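Local coordinates for Poly(A) ribonuclease pop2 (Schizosaccharomyces pombe, PDB 3G10), which acts as the catalytic deadenylase subunit of the CCR4-NOT complex, removing poly(A) tails from mRNA 3' ends to release 5'-AMP, at residues E43-V48 with L92-G97; D81-I86 with D116-P121. One frame throughout, in Å; residues are numbered along the deposited sequence. Where two conformers were deposited one is given.

Interaction 1: E43-V48 with L92-G97; sequences ERYPVV and LSDEEG
In Val-47 chi1 of -171° places CG2 opposite the carbonyl carbon and beside the backbone N, on the side where Glu-95, bent at chi2 (-67°) in the turn that follows strand 87-93, brings its carboxylate back to meet it. The Glu-95 side chain runs at a slant over those of Val-47 and Pro-46; OE2 makes van der Waals contact with CG2 of Val-47 at 3.5 Å and with CG of Pro-46. The setting is one end of the central mixed sheet of the RNase H-like exonuclease fold: strand 47-53, which goes on to carry the zinc ligands Asp-51 and Glu-53, starts antiparallel to the end of strand 87-93.

Val-47 and Ser-93 form a hydrogen-bonded pair. Val-47 N donates to Ser-93 O at 2.9 Å, tilted somewhat out of that carbonyl's plane, and Ser-93 N returns a bond to Val-47 O at 2.8 Å, lying in the carbonyl plane. The next pair, Val-48 with Leu-92, is non-hydrogen-bonded; their side chains lie side by side on the other face, CG2 of Val-48 being 3.8 Å from CD1 of Leu-92, and Ile-38 and Leu-41 of helix 31-41 cover the leucine. Ser-93 instead faces Ala-246 and Phe-250 of helix 238-255.

Ahead of the strand, Tyr-45 brings CB to within 4.0 Å of CB of Leu-92, while its ring presents an edge to the backbone at Ser-93 and Asp-94. Beyond Ser-93 the chain reverses through a type I turn, closed by Gly-97 N to Asp-94 O. OD1 of Asp-94 also accepts from Asn-98 N and, as an Asx turn, from Glu-96 N at 3.2 Å, the latter approaching from above the carboxylate plane.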
# COMPACT_ATOMS: atom_id res chain seq x y z
N GLU A 43 -13.95 12.59 2.75
CA GLU A 43 -13.90 14.06 2.87
C GLU A 43 -13.53 14.53 4.29
O GLU A 43 -12.81 15.51 4.46
CB GLU A 43 -15.23 14.66 2.43
CG GLU A 43 -15.16 16.14 2.09
CD GLU A 43 -16.21 16.55 1.06
OE1 GLU A 43 -16.74 15.66 0.35
OE2 GLU A 43 -16.49 17.77 0.97
N ARG A 44 -14.03 13.83 5.29
CA ARG A 44 -13.66 14.08 6.67
C ARG A 44 -12.29 13.47 7.05
O ARG A 44 -11.60 13.97 7.94
CB ARG A 44 -14.74 13.52 7.59
CG ARG A 44 -15.99 14.36 7.67
CD ARG A 44 -16.97 13.73 8.63
NE ARG A 44 -17.69 12.64 7.97
CZ ARG A 44 -18.19 11.58 8.60
NH1 ARG A 44 -18.04 11.45 9.92
NH2 ARG A 44 -18.83 10.65 7.91
N TYR A 45 -11.91 12.38 6.39
CA TYR A 45 -10.66 11.68 6.70
C TYR A 45 -9.83 11.46 5.43
O TYR A 45 -9.79 10.36 4.89
CB TYR A 45 -10.94 10.36 7.40
CG TYR A 45 -11.82 10.50 8.63
CD1 TYR A 45 -11.27 10.69 9.88
CD2 TYR A 45 -13.21 10.44 8.52
CE1 TYR A 45 -12.07 10.83 11.00
CE2 TYR A 45 -14.02 10.57 9.64
CZ TYR A 45 -13.44 10.76 10.88
OH TYR A 45 -14.24 10.89 12.01
N PRO A 46 -9.16 12.53 4.96
CA PRO A 46 -8.55 12.56 3.62
C PRO A 46 -7.09 12.12 3.61
O PRO A 46 -6.44 12.29 2.58
CB PRO A 46 -8.63 14.04 3.23
CG PRO A 46 -9.05 14.79 4.51
CD PRO A 46 -9.01 13.83 5.64
N VAL A 47 -6.57 11.62 4.73
CA VAL A 47 -5.25 10.97 4.71
C VAL A 47 -5.42 9.45 4.62
O VAL A 47 -5.91 8.82 5.56
CB VAL A 47 -4.42 11.31 5.96
CG1 VAL A 47 -2.99 10.80 5.79
CG2 VAL A 47 -4.43 12.80 6.19
N VAL A 48 -5.05 8.88 3.48
CA VAL A 48 -5.18 7.44 3.26
C VAL A 48 -3.84 6.72 3.40
O VAL A 48 -2.92 6.95 2.61
CB VAL A 48 -5.77 7.13 1.87
CG1 VAL A 48 -5.74 5.63 1.58
CG2 VAL A 48 -7.18 7.64 1.79
N LEU A 92 -7.80 5.11 7.02
CA LEU A 92 -8.18 6.52 6.90
C LEU A 92 -7.86 7.31 8.16
O LEU A 92 -8.04 6.81 9.27
CB LEU A 92 -9.67 6.64 6.58
CG LEU A 92 -10.12 6.78 5.12
CD1 LEU A 92 -9.45 5.76 4.22
CD2 LEU A 92 -11.62 6.66 5.02
N SER A 93 -7.38 8.53 7.97
CA SER A 93 -7.15 9.48 9.06
C SER A 93 -7.51 10.90 8.61
O SER A 93 -7.55 11.20 7.41
CB SER A 93 -5.70 9.47 9.52
OG SER A 93 -5.07 8.24 9.18
N ASP A 94 -7.77 11.79 9.57
CA ASP A 94 -7.87 13.21 9.23
C ASP A 94 -6.50 13.86 9.34
O ASP A 94 -5.53 13.20 9.73
CB ASP A 94 -8.92 13.94 10.09
CG ASP A 94 -8.60 13.91 11.57
OD1 ASP A 94 -7.42 13.64 11.92
OD2 ASP A 94 -9.52 14.15 12.37
N GLU A 95 -6.40 15.14 9.00
CA GLU A 95 -5.10 15.81 8.88
C GLU A 95 -4.27 15.85 10.16
O GLU A 95 -3.11 16.26 10.13
CB GLU A 95 -5.25 17.20 8.28
CG GLU A 95 -5.86 17.20 6.89
CD GLU A 95 -4.95 16.54 5.85
OE1 GLU A 95 -3.71 16.67 5.97
OE2 GLU A 95 -5.50 15.91 4.91
N GLU A 96 -4.83 15.43 11.28
CA GLU A 96 -4.05 15.36 12.51
C GLU A 96 -4.04 13.95 13.14
O GLU A 96 -3.68 13.78 14.30
CB GLU A 96 -4.50 16.43 13.51
CG GLU A 96 -5.84 16.18 14.17
CD GLU A 96 -6.26 17.32 15.08
OE1 GLU A 96 -6.38 17.10 16.31
OE2 GLU A 96 -6.46 18.45 14.56
N GLY A 97 -4.45 12.96 12.35
CA GLY A 97 -4.19 11.57 12.70
C GLY A 97 -5.28 10.76 13.38
O GLY A 97 -5.02 9.66 13.89

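Interaction 2: D81-I86 with D116-P121; sequences DSLKII and DDMYAP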
# COMPACT_ATOMS: atom_id res chain seq x y z
N ASP A 81 3.83 -7.04 -12.55
CA ASP A 81 3.13 -7.56 -13.74
C ASP A 81 2.68 -9.02 -13.64
O ASP A 81 1.56 -9.35 -14.04
CB ASP A 81 3.97 -7.35 -15.01
CG ASP A 81 4.03 -5.88 -15.45
OD1 ASP A 81 3.84 -4.98 -14.60
OD2 ASP A 81 4.27 -5.61 -16.66
N SER A 82 3.53 -9.88 -13.09
CA SER A 82 3.28 -11.32 -13.12
C SER A 82 2.67 -11.92 -11.85
O SER A 82 2.10 -13.01 -11.90
CB SER A 82 4.58 -12.05 -13.44
OG SER A 82 5.67 -11.41 -12.79
N LEU A 83 2.80 -11.22 -10.73
CA LEU A 83 2.32 -11.74 -9.45
C LEU A 83 1.06 -11.04 -8.96
O LEU A 83 1.00 -9.81 -8.92
CB LEU A 83 3.43 -11.65 -8.40
CG LEU A 83 4.63 -12.58 -8.63
CD1 LEU A 83 5.84 -12.13 -7.82
CD2 LEU A 83 4.27 -14.03 -8.32
N LYS A 84 0.05 -11.83 -8.59
CA LYS A 84 -1.23 -11.30 -8.13
C LYS A 84 -1.18 -10.70 -6.71
O LYS A 84 -0.50 -11.21 -5.82
CB LYS A 84 -2.31 -12.38 -8.18
CG LYS A 84 -2.71 -12.84 -9.57
CD LYS A 84 -3.75 -13.95 -9.46
CE LYS A 84 -4.48 -14.18 -10.79
NZ LYS A 84 -5.74 -14.98 -10.61
N ILE A 85 -1.91 -9.62 -6.51
CA ILE A 85 -1.99 -8.99 -5.21
C ILE A 85 -2.88 -9.87 -4.34
O ILE A 85 -3.83 -10.49 -4.83
CB ILE A 85 -2.58 -7.57 -5.33
CG1 ILE A 85 -2.66 -6.88 -3.97
CG2 ILE A 85 -3.94 -7.60 -6.02
CD1 ILE A 85 -1.32 -6.54 -3.38
N ILE A 86 -2.58 -9.94 -3.05
CA ILE A 86 -3.29 -10.83 -2.15
C ILE A 86 -4.10 -10.04 -1.13
O ILE A 86 -5.23 -10.41 -0.82
CB ILE A 86 -2.34 -11.82 -1.43
CG1 ILE A 86 -1.54 -12.62 -2.46
CG2 ILE A 86 -3.10 -12.80 -0.58
CD1 ILE A 86 -0.82 -13.80 -1.87
N ASP A 116 -3.07 -22.82 -9.16
CA ASP A 116 -3.14 -22.12 -10.45
C ASP A 116 -2.19 -20.91 -10.58
O ASP A 116 -1.62 -20.67 -11.65
CB ASP A 116 -4.59 -21.71 -10.74
CG ASP A 116 -5.56 -22.90 -10.70
OD1 ASP A 116 -5.13 -24.04 -10.98
OD2 ASP A 116 -6.76 -22.68 -10.38
N ASP A 117 -2.03 -20.15 -9.49
CA ASP A 117 -1.26 -18.90 -9.53
C ASP A 117 0.23 -19.04 -9.20
O ASP A 117 0.68 -20.06 -8.65
CB ASP A 117 -1.91 -17.84 -8.62
CG ASP A 117 -3.20 -17.27 -9.20
OD1 ASP A 117 -3.21 -16.97 -10.42
OD2 ASP A 117 -4.19 -17.12 -8.44
N MET A 118 0.98 -17.99 -9.53
CA MET A 118 2.43 -17.96 -9.38
C MET A 118 2.85 -17.34 -8.04
O MET A 118 2.21 -16.40 -7.56
CB MET A 118 3.01 -17.14 -10.53
CG MET A 118 4.48 -17.35 -10.78
SD MET A 118 4.97 -16.49 -12.28
CE MET A 118 3.77 -17.14 -13.44
N TYR A 119 3.92 -17.85 -7.44
CA TYR A 119 4.34 -17.39 -6.12
C TYR A 119 5.55 -18.11 -5.52
O TYR A 119 5.82 -19.28 -5.83
CB TYR A 119 3.19 -17.51 -5.13
CG TYR A 119 2.75 -18.93 -4.90
CD1 TYR A 119 3.52 -19.80 -4.14
CD2 TYR A 119 1.57 -19.41 -5.46
CE1 TYR A 119 3.12 -21.10 -3.93
CE2 TYR A 119 1.16 -20.71 -5.25
CZ TYR A 119 1.94 -21.55 -4.49
OH TYR A 119 1.55 -22.85 -4.27
N ALA A 120 6.25 -17.41 -4.63
CA ALA A 120 7.33 -17.97 -3.83
C ALA A 120 6.75 -18.77 -2.66
O ALA A 120 6.06 -18.22 -1.81
CB ALA A 120 8.23 -16.86 -3.30
N PRO A 121 7.03 -20.07 -2.63
CA PRO A 121 6.55 -20.97 -1.57
C PRO A 121 6.75 -20.39 -0.17
O PRO A 121 5.91 -20.61 0.70
CB PRO A 121 7.42 -22.21 -1.75
CG PRO A 121 7.75 -22.23 -3.19
CD PRO A 121 7.83 -20.79 -3.64
O HOH W 1 0.61 -14.46 -9.49
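A single water molecule joins Lys-84 and Met-118: it accepts from Lys-84 N at 2.8 Å and donates to Met-118 O and, back on 81-86, to Ser-82 O, each of these two bonds measuring 3.2 Å. It therefore spends both protons and one acceptor site on backbone groups, answering the NH of Lys-84 and the carbonyl of Ser-82 where the chain has just left helix 68-82. Leu-83 is the first residue to depart from helical angles there.

The direct polar link is on the surface. Lys-84, its side chain extended beyond CG, crosses that of Asp-117 at about a right angle, and NZ forms a salt bridge with OD1 of Asp-117 at 3.2 Å; a weak hydrogen bond to OD2 of the same carboxylate spans 3.4 Å. With CG anti to its own carbonyl carbon (chi1 -73°), Asp-117 can also accept from Asn-113 N through OD2, so the carboxylate is anchored within its own loop as well as to the lysine. An alanine at Asp-117 would probably leave the Lys-84 ammonium without its counter-charge and the Asn-113 NH without this acceptor, setting the lysine end free to swing.

Leu-83 was modelled in two conformations, so the approach of its CD2 to CB of Met-118, 4.0 Å in one of them, is doubtful. Tyr-119 directs its ring elsewhere, to Pro-55 and Ile-124, with OH bonded to Leu-114 O.

What results is a water-bridged meeting of two connecting loops in the nuclease fold: one enters strand 87-93, with Ile-86 backbone-bonded to the zinc ligand Glu-53, and the other reaches the N-cap of helix 121-129 at Ala-120.

In the fold
From the N terminus the chain passes 43-48, then 81-86, returns to the first partner at 92-97 and reaches 116-121 last, so the two contacts cross. Interaction 1 closes a loop that holds the rest of strand 47-53, helix 68-82 and most of strand 87-93; interaction 2 closes one that holds strands 87-93 and 105-109. Strand 87-93 belongs to both loops: it leaves close to interaction 2 and ends in interaction 1. The first contact thus joins two neighbouring sheet strands, the second the exit of helix 68-82 to the approach of helix 121-129. Their centres stand 32 Å apart, on opposite sides of the chain's centre, without touching.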